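Local coordinates for protein alpha-toxin (Clostridium novyi, PDB 2VK9) that is a large clostridial toxin, represented here by its N-terminal part, in which a helical domain is joined to a catalytic domain of the GT-A clan, at residues L2-E6 with L30-N34; E6-K10 with Y23-L27; R84-K88 with S366-I370. All blocks are in the same frame, centred on the assembly; numbering follows the deposited sequence.

How the contacts relate
Contacts 1 and 2 share Glu6 and helix 21-35, and lie about 9 Å apart between centres. The chain runs from the N-terminus along one side of this helix, meets its later turns at 30-34 in contact 1 and its earlier turns at 23-27 in contact 2, then reverses to form the helix itself; Leu30 and Met9 join the two contacts by packing. Contact 3 opens later, on helix 69-90, and closes 278 residues further on; its centre is about 20 Å from contact 1 and 26 Å from contact 2. Contacts 1 and 2 hold the N-terminal chain on helix 21-35, and contact 3 joins helix 69-90 to the catalytic domain.

Contact 1. Residues L2-E6 with L30-N34; sequences LITRE and LENFN
Ile3 and Leu2 lean on Phe33, while Glu6 faces Glu31 farther along: the N-terminal chain lies in an extended, polyproline-like run without strand pairing, against helix 21-35 of the N-terminal helical domain. The tight part is apolar and centres on the buried Ile3, Leu30 and Phe33. Ile3 reaches across the Phe33 side chain at about a right angle, its CD1 3.3 Å from Phe33 CE2, while its other branch, CG2, meets Leu30 CD1 at 3.6 Å. The two branches diverge because CG1 stands beside the backbone N (chi1 -56°) and CG2 is anti to it, which lets one residue touch two successive turns of the helix. Ile3 also touches Leu49 of helix 42-62 and Phe75 and Leu79 of helix 69-90, and Phe33 packs on Leu49 as well, placing the tight part within a bundle of helices. Both methyls of Leu30 point at Thr4 O, each 3.6 Å away. Leu2, which is exposed, closes the outer margin of the apolar part, its CD2 arriving at the edge of the Phe33 ring, near its plane.

The other side is more open to solvent: Arg5 and Glu31 are exposed, and the CB of Arg5 points away from the helix. Glu6, only partly exposed and well covered by the helix, is extended from CG outward and brings OE1 to 3.1 Å from Glu31 OE2, with the carboxylate planes steeply inclined; both atoms are acceptors, so no hydrogen bond is assigned between them. Between the two sides, one hydrogen bond holds the extended chain to the helix: Asn34 ND2 donates to Thr4 O at 3.3 Å, with an N-H...O angle of 158°, the acceptor lying close to the amide plane and the donor tilted 31° from the plane of the carbonyl.

Contact 2. Residues E6-K10 with Y23-L27; sequences EQLMK and YNLIL
An apolar, largely buried contact joins Glu6, Met9 and Lys10, in the loop following the N-terminus, to Leu27, Ile26 and Tyr23 on the early turns of helix 21-35. No hydrogen bond crosses it. Leu27 is the centre: its two methyl branches and its carbonyl are each met by a different residue of the loop. Met9 CG comes to 3.4 Å from Leu27 CD1, the two side chains crossing obliquely. The methionine then bends at both chi2 (80°) and chi3, which carries its methyl away from Leu27 and on to the next residue back, where CE lies 3.8 Å from Ile26 CG2 and the side chains run at about a right angle. Lys10 approaches Leu27 with the aliphatic part of its chain, CE being 3.9 Å from Leu27 CD2.

The backbone that presents these side chains is a type I beta turn from Gln7 to Lys10, closed by Lys10 N donating to Gln7 O at 3.0 Å. The turn faces the first of the helices of the N-terminal helical domain, and the helix is in turn packed on helix 42-62, where Ile26 touches Leu55 and Tyr59 and Tyr23 also touches Tyr59.

Within helix 21-35, Leu27 CD2 sits over the centre of one face of the Tyr23 ring, one turn earlier, 3.9 Å above its plane. The same methyl touches both the ring face and Lys10 CE, from different sides. The phenol group points into the loop, with Tyr23 OH 4.1 Å from Met9 O, a loose approach. At the other end of the contact, Glu6 lays its CG over the helix backbone, 3.5 Å from Leu27 O.

Contact 3. Residues R84-K88 with S366-I370; sequences RELIK and SQLEI
Leu86 and Ile87, near the end of helix 69-90, close on the turn Ser366-Glu369 that leads into strand 371-376. The apolar contacts converge on one methyl: Leu368 CD1 lies 3.9 Å from both Leu86 CD2 and Ile87 CG1. Leu86 crosses Leu368 at about a right angle. Leu368 also packs on Tyr46 of helix 42-62.

Contacts between carbon and oxygen fill the rest. Ser366 CB rests 3.5 Å from Ile87 O, and the CG2 methyl of Ile87 abuts the carboxylate of Glu369, 3.5 Å from Glu369 OE1.

The hydrogen bonds belong to the turn. Ser366 N donates almost straight to Glu369 OE2 (2.9 Å, 175°), approaching on the anti side and somewhat out of the carboxylate plane, and Glu369 N returns a bond to Ser366 O. Ser366 OG accepts a weak bond from Leu368 N, yet its main partner is Ser90 OG, which is also in hydrogen-bonding contact with Leu86 O and Ile87 O.

Since Glu369 OE2 also forms a salt bridge to Arg91, the acid is doubly held and probably stays ionised, with Ser90 and Arg91 providing the polar link between the helix end and the catalytic domain.

Contact 1. Residues L2-E6 with L30-N34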
ATOM      1  N   LEU A   2     -14.374   4.104 -32.034  1.00 51.44           N
ATOM      2  CA  LEU A   2     -14.994   2.919 -31.384  1.00 51.23           C
ATOM      3  C   LEU A   2     -14.132   1.677 -31.655  1.00 51.12           C
ATOM      4  O   LEU A   2     -12.973   1.792 -32.095  1.00 51.04           O
ATOM      5  CB  LEU A   2     -16.420   2.720 -31.920  1.00 51.17           C
ATOM      6  CG  LEU A   2     -17.535   2.311 -30.932  1.00 51.70           C
ATOM      7  CD1 LEU A   2     -18.914   2.371 -31.600  1.00 52.52           C
ATOM      8  CD2 LEU A   2     -17.316   0.929 -30.334  1.00 51.76           C
ATOM      9  N   ILE A   3     -14.705   0.504 -31.370  1.00 50.73           N
ATOM     10  CA  ILE A   3     -14.150  -0.789 -31.754  1.00 50.10           C
ATOM     11  C   ILE A   3     -14.455  -1.006 -33.238  1.00 50.12           C
ATOM     12  O   ILE A   3     -15.355  -0.359 -33.799  1.00 50.14           O
ATOM     13  CB  ILE A   3     -14.785  -1.948 -30.944  1.00 49.84           C
ATOM     14  CG1 ILE A   3     -14.623  -1.735 -29.444  1.00 48.79           C
ATOM     15  CG2 ILE A   3     -14.105  -3.258 -31.259  1.00 50.45           C
ATOM     16  CD1 ILE A   3     -15.123  -2.923 -28.658  1.00 47.49           C
ATOM     17  N   THR A   4     -13.712  -1.921 -33.865  1.00 49.90           N
ATOM     18  CA  THR A   4     -13.864  -2.216 -35.288  1.00 49.66           C
ATOM     19  C   THR A   4     -15.228  -2.812 -35.649  1.00 49.44           C
ATOM     20  O   THR A   4     -15.942  -3.322 -34.788  1.00 49.36           O
ATOM     21  CB  THR A   4     -12.728  -3.126 -35.783  1.00 49.74           C
ATOM     22  OG1 THR A   4     -12.778  -4.358 -35.065  1.00 50.17           O
ATOM     23  CG2 THR A   4     -11.349  -2.473 -35.612  1.00 49.46           C
ATOM     24  N   ARG A   5     -15.576  -2.734 -36.930  1.00 49.30           N
ATOM     25  CA  ARG A   5     -16.856  -3.226 -37.432  1.00 49.37           C
ATOM     26  C   ARG A   5     -16.824  -4.756 -37.606  1.00 48.84           C
ATOM     27  O   ARG A   5     -15.753  -5.324 -37.779  1.00 48.89           O
ATOM     28  CB  ARG A   5     -17.179  -2.452 -38.715  1.00 49.64           C
ATOM     29  CG  ARG A   5     -17.725  -3.211 -39.909  1.00 52.12           C
ATOM     30  CD  ARG A   5     -17.229  -2.524 -41.198  1.00 55.82           C
ATOM     31  NE  ARG A   5     -18.082  -2.781 -42.366  1.00 58.48           N
ATOM     32  CZ  ARG A   5     -17.639  -2.801 -43.625  1.00 59.73           C
ATOM     33  NH1 ARG A   5     -16.350  -2.592 -43.880  1.00 60.31           N
ATOM     34  NH2 ARG A   5     -18.479  -3.046 -44.630  1.00 60.03           N
ATOM     35  N   GLU A   6     -17.982  -5.415 -37.520  1.00 48.55           N
ATOM     36  CA  GLU A   6     -18.069  -6.889 -37.617  1.00 48.30           C
ATOM     37  C   GLU A   6     -17.537  -7.443 -38.935  1.00 48.31           C
ATOM     38  O   GLU A   6     -16.880  -8.477 -38.956  1.00 48.18           O
ATOM     39  CB  GLU A   6     -19.504  -7.393 -37.405  1.00 48.27           C
ATOM     40  CG  GLU A   6     -19.614  -8.926 -37.341  1.00 48.22           C
ATOM     41  CD  GLU A   6     -20.979  -9.478 -37.739  1.00 48.87           C
ATOM     42  OE1 GLU A   6     -21.816  -8.731 -38.281  1.00 49.95           O
ATOM     43  OE2 GLU A   6     -21.220 -10.684 -37.521  1.00 49.42           O
ATOM     44  N   LEU A  30     -19.730  -8.540 -30.979  1.00 45.86           N
ATOM     45  CA  LEU A  30     -19.193  -7.368 -31.649  1.00 47.26           C
ATOM     46  C   LEU A  30     -20.266  -6.642 -32.456  1.00 48.64           C
ATOM     47  O   LEU A  30     -20.246  -5.417 -32.563  1.00 48.80           O
ATOM     48  CB  LEU A  30     -18.023  -7.734 -32.558  1.00 47.01           C
ATOM     49  CG  LEU A  30     -17.332  -6.513 -33.170  1.00 46.75           C
ATOM     50  CD1 LEU A  30     -16.674  -5.673 -32.095  1.00 46.31           C
ATOM     51  CD2 LEU A  30     -16.327  -6.906 -34.218  1.00 46.76           C
ATOM     52  N   GLU A  31     -21.194  -7.405 -33.023  1.00 50.34           N
ATOM     53  CA  GLU A  31     -22.296  -6.851 -33.805  1.00 52.18           C
ATOM     54  C   GLU A  31     -23.150  -5.925 -32.940  1.00 53.19           C
ATOM     55  O   GLU A  31     -23.411  -4.777 -33.307  1.00 53.26           O
ATOM     56  CB  GLU A  31     -23.142  -7.993 -34.391  1.00 52.45           C
ATOM     57  CG  GLU A  31     -24.429  -7.586 -35.105  1.00 53.78           C
ATOM     58  CD  GLU A  31     -24.185  -7.059 -36.504  1.00 55.91           C
ATOM     59  OE1 GLU A  31     -23.555  -5.980 -36.648  1.00 56.18           O
ATOM     60  OE2 GLU A  31     -24.635  -7.731 -37.460  1.00 57.09           O
ATOM     61  N   ASN A  32     -23.563  -6.436 -31.784  1.00 54.55           N
ATOM     62  CA  ASN A  32     -24.431  -5.706 -30.869  1.00 55.87           C
ATOM     63  C   ASN A  32     -23.741  -4.572 -30.122  1.00 56.42           C
ATOM     64  O   ASN A  32     -24.347  -3.530 -29.902  1.00 56.47           O
ATOM     65  CB  ASN A  32     -25.108  -6.669 -29.890  1.00 56.12           C
ATOM     66  CG  ASN A  32     -26.077  -7.628 -30.586  1.00 57.44           C
ATOM     67  OD1 ASN A  32     -26.873  -7.225 -31.450  1.00 58.72           O
ATOM     68  ND2 ASN A  32     -26.017  -8.904 -30.207  1.00 57.98           N
ATOM     69  N   PHE A  33     -22.478  -4.765 -29.744  1.00 57.29           N
ATOM     70  CA  PHE A  33     -21.737  -3.723 -29.043  1.00 58.38           C
ATOM     71  C   PHE A  33     -21.681  -2.421 -29.841  1.00 59.83           C
ATOM     72  O   PHE A  33     -21.854  -1.341 -29.277  1.00 60.27           O
ATOM     73  CB  PHE A  33     -20.322  -4.180 -28.670  1.00 57.74           C
ATOM     74  CG  PHE A  33     -19.513  -3.129 -27.955  1.00 56.53           C
ATOM     75  CD1 PHE A  33     -19.596  -2.984 -26.582  1.00 55.80           C
ATOM     76  CD2 PHE A  33     -18.671  -2.276 -28.659  1.00 55.73           C
ATOM     77  CE1 PHE A  33     -18.854  -2.008 -25.924  1.00 55.43           C
ATOM     78  CE2 PHE A  33     -17.932  -1.295 -28.002  1.00 54.55           C
ATOM     79  CZ  PHE A  33     -18.020  -1.166 -26.642  1.00 55.11           C
ATOM     80  N   ASN A  34     -21.445  -2.518 -31.146  1.00 61.48           N
ATOM     81  CA  ASN A  34     -21.356  -1.324 -31.987  1.00 63.14           C
ATOM     82  C   ASN A  34     -22.665  -0.543 -32.037  1.00 64.75           C
ATOM     83  O   ASN A  34     -22.660   0.689 -32.107  1.00 64.83           O
ATOM     84  CB  ASN A  34     -20.898  -1.688 -33.400  1.00 62.78           C
ATOM     85  CG  ASN A  34     -19.449  -2.140 -33.449  1.00 61.99           C
ATOM     86  OD1 ASN A  34     -18.600  -1.652 -32.700  1.00 60.86           O
ATOM     87  ND2 ASN A  34     -19.158  -3.070 -34.346  1.00 61.37           N
TER

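Contact 2. Residues E6-K10 with Y23-L27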
ATOM      1  N   GLU A   6     -17.982  -5.415 -37.520  1.00 48.55           N
ATOM      2  CA  GLU A   6     -18.069  -6.889 -37.617  1.00 48.30           C
ATOM      3  C   GLU A   6     -17.537  -7.443 -38.935  1.00 48.31           C
ATOM      4  O   GLU A   6     -16.880  -8.477 -38.956  1.00 48.18           O
ATOM      5  CB  GLU A   6     -19.504  -7.393 -37.405  1.00 48.27           C
ATOM      6  CG  GLU A   6     -19.614  -8.926 -37.341  1.00 48.22           C
ATOM      7  CD  GLU A   6     -20.979  -9.478 -37.739  1.00 48.87           C
ATOM      8  OE1 GLU A   6     -21.816  -8.731 -38.281  1.00 49.95           O
ATOM      9  OE2 GLU A   6     -21.220 -10.684 -37.521  1.00 49.42           O
ATOM     10  N   GLN A   7     -17.846  -6.764 -40.034  1.00 48.45           N
ATOM     11  CA  GLN A   7     -17.315  -7.117 -41.346  1.00 48.54           C
ATOM     12  C   GLN A   7     -15.802  -6.896 -41.362  1.00 47.97           C
ATOM     13  O   GLN A   7     -15.039  -7.725 -41.857  1.00 47.63           O
ATOM     14  CB  GLN A   7     -17.965  -6.245 -42.422  1.00 49.04           C
ATOM     15  CG  GLN A   7     -19.428  -5.890 -42.167  1.00 51.55           C
ATOM     16  CD  GLN A   7     -20.375  -7.050 -42.464  1.00 55.29           C
ATOM     17  OE1 GLN A   7     -20.414  -7.566 -43.596  1.00 56.74           O
ATOM     18  NE2 GLN A   7     -21.153  -7.461 -41.449  1.00 54.91           N
ATOM     19  N   LEU A   8     -15.439  -5.786 -40.793  1.00 47.62           N
ATOM     20  CA  LEU A   8     -14.040  -5.390 -40.676  1.00 47.24           C
ATOM     21  C   LEU A   8     -13.232  -6.434 -39.914  1.00 47.39           C
ATOM     22  O   LEU A   8     -12.121  -6.626 -40.195  1.00 46.93           O
ATOM     23  CB  LEU A   8     -13.925  -4.029 -39.984  1.00 48.24           C
ATOM     24  CG  LEU A   8     -12.509  -3.475 -39.809  1.00 48.06           C
ATOM     25  CD1 LEU A   8     -11.859  -3.228 -41.162  1.00 48.87           C
ATOM     26  CD2 LEU A   8     -12.527  -2.201 -38.976  1.00 46.75           C
ATOM     27  N   MET A   9     -13.895  -6.990 -38.960  1.00 46.10           N
ATOM     28  CA  MET A   9     -13.314  -8.029 -38.114  1.00 45.37           C
ATOM     29  C   MET A   9     -12.892  -9.287 -38.894  1.00 44.88           C
ATOM     30  O   MET A   9     -12.219 -10.159 -38.348  1.00 45.07           O
ATOM     31  CB  MET A   9     -14.287  -8.381 -36.993  1.00 45.31           C
ATOM     32  CG  MET A   9     -14.091  -9.753 -36.409  1.00 45.58           C
ATOM     33  SD  MET A   9     -12.742  -9.774 -35.245  1.00 45.65           S
ATOM     34  CE  MET A   9     -13.704  -9.669 -33.746  1.00 45.20           C
ATOM     35  N   LYS A  10     -13.275  -9.379 -40.165  1.00 44.33           N
ATOM     36  CA  LYS A  10     -12.699 -10.395 -41.058  1.00 43.42           C
ATOM     37  C   LYS A  10     -11.304  -9.973 -41.589  1.00 43.16           C
ATOM     38  O   LYS A  10     -11.081  -9.720 -42.779  1.00 43.15           O
ATOM     39  CB  LYS A  10     -13.692 -10.803 -42.140  1.00 42.81           C
ATOM     40  CG  LYS A  10     -14.859 -11.645 -41.585  1.00 42.76           C
ATOM     41  CD  LYS A  10     -15.872 -10.829 -40.762  1.00 40.40           C
ATOM     42  CE  LYS A  10     -17.064 -11.666 -40.285  1.00 39.77           C
ATOM     43  NZ  LYS A  10     -18.102 -11.929 -41.316  1.00 36.11           N
ATOM     44  N   TYR A  23     -16.669 -18.664 -32.566  1.00 33.31           N
ATOM     45  CA  TYR A  23     -16.223 -17.520 -33.361  1.00 32.80           C
ATOM     46  C   TYR A  23     -17.417 -16.642 -33.696  1.00 32.72           C
ATOM     47  O   TYR A  23     -17.340 -15.423 -33.574  1.00 32.70           O
ATOM     48  CB  TYR A  23     -15.508 -17.993 -34.633  1.00 32.83           C
ATOM     49  CG  TYR A  23     -15.020 -16.907 -35.596  1.00 33.02           C
ATOM     50  CD1 TYR A  23     -14.503 -15.693 -35.133  1.00 32.75           C
ATOM     51  CD2 TYR A  23     -15.047 -17.120 -36.980  1.00 33.11           C
ATOM     52  CE1 TYR A  23     -14.052 -14.719 -36.021  1.00 32.69           C
ATOM     53  CE2 TYR A  23     -14.594 -16.153 -37.871  1.00 32.37           C
ATOM     54  CZ  TYR A  23     -14.095 -14.960 -37.383  1.00 32.66           C
ATOM     55  OH  TYR A  23     -13.643 -14.006 -38.259  1.00 32.89           O
ATOM     56  N   ASN A  24     -18.524 -17.260 -34.105  1.00 32.71           N
ATOM     57  CA  ASN A  24     -19.770 -16.511 -34.328  1.00 32.81           C
ATOM     58  C   ASN A  24     -20.266 -15.760 -33.081  1.00 32.67           C
ATOM     59  O   ASN A  24     -20.787 -14.639 -33.191  1.00 32.44           O
ATOM     60  CB  ASN A  24     -20.875 -17.421 -34.875  1.00 32.89           C
ATOM     61  CG  ASN A  24     -20.676 -17.780 -36.338  1.00 33.38           C
ATOM     62  OD1 ASN A  24     -20.269 -16.949 -37.169  1.00 34.22           O
ATOM     63  ND2 ASN A  24     -20.977 -19.024 -36.668  1.00 33.19           N
ATOM     64  N   LEU A  25     -20.101 -16.380 -31.907  1.00 32.31           N
ATOM     65  CA  LEU A  25     -20.441 -15.738 -30.639  1.00 32.29           C
ATOM     66  C   LEU A  25     -19.750 -14.377 -30.483  1.00 32.78           C
ATOM     67  O   LEU A  25     -20.403 -13.393 -30.126  1.00 32.85           O
ATOM     68  CB  LEU A  25     -20.127 -16.646 -29.444  1.00 31.72           C
ATOM     69  CG  LEU A  25     -21.077 -17.814 -29.156  1.00 30.23           C
ATOM     70  CD1 LEU A  25     -20.750 -18.446 -27.814  1.00 29.56           C
ATOM     71  CD2 LEU A  25     -22.528 -17.392 -29.188  1.00 28.09           C
ATOM     72  N   ILE A  26     -18.444 -14.341 -30.767  1.00 33.15           N
ATOM     73  CA  ILE A  26     -17.655 -13.111 -30.761  1.00 33.63           C
ATOM     74  C   ILE A  26     -18.223 -12.140 -31.775  1.00 34.59           C
ATOM     75  O   ILE A  26     -18.409 -10.966 -31.472  1.00 34.81           O
ATOM     76  CB  ILE A  26     -16.186 -13.375 -31.143  1.00 33.41           C
ATOM     77  CG1 ILE A  26     -15.495 -14.224 -30.084  1.00 32.77           C
ATOM     78  CG2 ILE A  26     -15.430 -12.066 -31.375  1.00 32.44           C
ATOM     79  CD1 ILE A  26     -14.304 -14.987 -30.617  1.00 32.32           C
ATOM     80  N   LEU A  27     -18.487 -12.651 -32.978  1.00 35.73           N
ATOM     81  CA  LEU A  27     -18.982 -11.849 -34.093  1.00 36.87           C
ATOM     82  C   LEU A  27     -20.336 -11.246 -33.794  1.00 37.99           C
ATOM     83  O   LEU A  27     -20.646 -10.174 -34.291  1.00 38.06           O
ATOM     84  CB  LEU A  27     -19.061 -12.703 -35.357  1.00 36.79           C
ATOM     85  CG  LEU A  27     -18.035 -12.537 -36.506  1.00 36.80           C
ATOM     86  CD1 LEU A  27     -16.678 -11.983 -36.088  1.00 36.27           C
ATOM     87  CD2 LEU A  27     -17.859 -13.879 -37.199  1.00 36.61           C
TER

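Contact 3. Residues R84-K88 with S366-I370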
ATOM      1  N   ARG A  84      -9.720   2.415 -22.227  1.00 42.38           N
ATOM      2  CA  ARG A  84      -9.034   3.695 -22.079  1.00 42.90           C
ATOM      3  C   ARG A  84      -9.894   4.896 -22.451  1.00 42.72           C
ATOM      4  O   ARG A  84      -9.869   5.906 -21.749  1.00 42.71           O
ATOM      5  CB  ARG A  84      -7.743   3.709 -22.898  1.00 43.06           C
ATOM      6  CG  ARG A  84      -6.605   3.013 -22.205  1.00 46.14           C
ATOM      7  CD  ARG A  84      -5.376   2.881 -23.080  1.00 51.64           C
ATOM      8  NE  ARG A  84      -4.613   4.125 -23.188  1.00 56.21           N
ATOM      9  CZ  ARG A  84      -3.533   4.273 -23.961  1.00 59.79           C
ATOM     10  NH1 ARG A  84      -3.083   3.245 -24.691  1.00 61.54           N
ATOM     11  NH2 ARG A  84      -2.896   5.444 -24.013  1.00 60.23           N
ATOM     12  N   GLU A  85     -10.646   4.791 -23.547  1.00 42.49           N
ATOM     13  CA  GLU A  85     -11.534   5.870 -23.972  1.00 42.50           C
ATOM     14  C   GLU A  85     -12.722   6.014 -23.036  1.00 41.68           C
ATOM     15  O   GLU A  85     -13.163   7.122 -22.749  1.00 41.58           O
ATOM     16  CB  GLU A  85     -12.024   5.656 -25.408  1.00 43.03           C
ATOM     17  CG  GLU A  85     -11.027   6.081 -26.496  1.00 45.69           C
ATOM     18  CD  GLU A  85     -10.593   7.552 -26.396  1.00 49.09           C
ATOM     19  OE1 GLU A  85     -11.478   8.446 -26.302  1.00 49.44           O
ATOM     20  OE2 GLU A  85      -9.357   7.806 -26.418  1.00 50.32           O
ATOM     21  N   LEU A  86     -13.227   4.885 -22.559  1.00 41.01           N
ATOM     22  CA  LEU A  86     -14.380   4.884 -21.674  1.00 40.62           C
ATOM     23  C   LEU A  86     -14.032   5.533 -20.344  1.00 40.42           C
ATOM     24  O   LEU A  86     -14.824   6.298 -19.801  1.00 40.41           O
ATOM     25  CB  LEU A  86     -14.904   3.462 -21.452  1.00 40.41           C
ATOM     26  CG  LEU A  86     -16.220   3.365 -20.660  1.00 40.52           C
ATOM     27  CD1 LEU A  86     -17.378   4.039 -21.409  1.00 41.16           C
ATOM     28  CD2 LEU A  86     -16.556   1.914 -20.323  1.00 40.40           C
ATOM     29  N   ILE A  87     -12.841   5.223 -19.836  1.00 40.00           N
ATOM     30  CA  ILE A  87     -12.352   5.778 -18.590  1.00 39.49           C
ATOM     31  C   ILE A  87     -12.220   7.287 -18.724  1.00 40.20           C
ATOM     32  O   ILE A  87     -12.719   8.023 -17.881  1.00 40.39           O
ATOM     33  CB  ILE A  87     -11.010   5.146 -18.187  1.00 39.02           C
ATOM     34  CG1 ILE A  87     -11.238   3.731 -17.666  1.00 38.06           C
ATOM     35  CG2 ILE A  87     -10.303   5.967 -17.129  1.00 38.20           C
ATOM     36  CD1 ILE A  87      -9.964   2.915 -17.578  1.00 36.12           C
ATOM     37  N   LYS A  88     -11.585   7.740 -19.803  1.00 40.80           N
ATOM     38  CA  LYS A  88     -11.320   9.164 -20.007  1.00 41.49           C
ATOM     39  C   LYS A  88     -12.558  10.040 -20.099  1.00 41.49           C
ATOM     40  O   LYS A  88     -12.540  11.179 -19.622  1.00 41.92           O
ATOM     41  CB  LYS A  88     -10.426   9.395 -21.225  1.00 41.69           C
ATOM     42  CG  LYS A  88      -8.967   9.173 -20.910  1.00 44.25           C
ATOM     43  CD  LYS A  88      -8.077   9.327 -22.132  1.00 48.56           C
ATOM     44  CE  LYS A  88      -6.662   8.801 -21.830  1.00 50.95           C
ATOM     45  NZ  LYS A  88      -5.796   8.747 -23.055  1.00 53.29           N
ATOM     46  N   SER A 366     -13.094   8.652 -12.803  1.00 28.14           N
ATOM     47  CA  SER A 366     -14.014   7.693 -13.385  1.00 28.65           C
ATOM     48  C   SER A 366     -14.432   6.677 -12.322  1.00 29.03           C
ATOM     49  O   SER A 366     -13.612   6.281 -11.493  1.00 29.04           O
ATOM     50  CB  SER A 366     -13.353   6.986 -14.569  1.00 28.34           C
ATOM     51  OG  SER A 366     -14.253   6.071 -15.167  1.00 28.05           O
ATOM     52  N   GLN A 367     -15.695   6.257 -12.349  1.00 29.36           N
ATOM     53  CA  GLN A 367     -16.183   5.236 -11.418  1.00 30.33           C
ATOM     54  C   GLN A 367     -15.531   3.859 -11.627  1.00 30.43           C
ATOM     55  O   GLN A 367     -15.754   2.937 -10.843  1.00 30.67           O
ATOM     56  CB  GLN A 367     -17.704   5.111 -11.489  1.00 30.44           C
ATOM     57  CG  GLN A 367     -18.215   4.506 -12.778  1.00 33.29           C
ATOM     58  CD  GLN A 367     -19.681   4.097 -12.698  1.00 38.34           C
ATOM     59  OE1 GLN A 367     -20.165   3.597 -11.656  1.00 40.28           O
ATOM     60  NE2 GLN A 367     -20.404   4.300 -13.808  1.00 38.03           N
ATOM     61  N   LEU A 368     -14.732   3.733 -12.683  1.00 30.50           N
ATOM     62  CA  LEU A 368     -14.043   2.493 -13.004  1.00 30.33           C
ATOM     63  C   LEU A 368     -12.650   2.428 -12.378  1.00 30.66           C
ATOM     64  O   LEU A 368     -12.136   1.336 -12.137  1.00 30.91           O
ATOM     65  CB  LEU A 368     -13.922   2.340 -14.521  1.00 30.25           C
ATOM     66  CG  LEU A 368     -15.182   2.170 -15.389  1.00 29.80           C
ATOM     67  CD1 LEU A 368     -14.822   2.309 -16.859  1.00 27.74           C
ATOM     68  CD2 LEU A 368     -15.890   0.842 -15.127  1.00 28.61           C
ATOM     69  N   GLU A 369     -12.054   3.593 -12.113  1.00 30.63           N
ATOM     70  CA  GLU A 369     -10.649   3.694 -11.698  1.00 30.79           C
ATOM     71  C   GLU A 369     -10.473   4.052 -10.210  1.00 30.38           C
ATOM     72  O   GLU A 369     -11.421   4.422  -9.524  1.00 30.16           O
ATOM     73  CB  GLU A 369      -9.902   4.712 -12.595  1.00 30.71           C
ATOM     74  CG  GLU A 369     -10.342   6.195 -12.410  1.00 31.51           C
ATOM     75  CD  GLU A 369      -9.752   7.205 -13.443  1.00 31.99           C
ATOM     76  OE1 GLU A 369      -8.764   6.883 -14.160  1.00 33.18           O
ATOM     77  OE2 GLU A 369     -10.289   8.345 -13.527  1.00 32.04           O
ATOM     78  N   ILE A 370      -9.250   3.888  -9.717  1.00 30.23           N
ATOM     79  CA  ILE A 370      -8.788   4.580  -8.519  1.00 29.81           C
ATOM     80  C   ILE A 370      -7.578   5.337  -9.010  1.00 30.23           C
ATOM     81  O   ILE A 370      -7.006   4.980 -10.044  1.00 30.50           O
ATOM     82  CB  ILE A 370      -8.386   3.629  -7.353  1.00 29.95           C
ATOM     83  CG1 ILE A 370      -7.250   2.690  -7.764  1.00 28.64           C
ATOM     84  CG2 ILE A 370      -9.600   2.830  -6.841  1.00 30.30           C
ATOM     85  CD1 ILE A 370      -6.825   1.748  -6.677  1.00 28.85           C
TER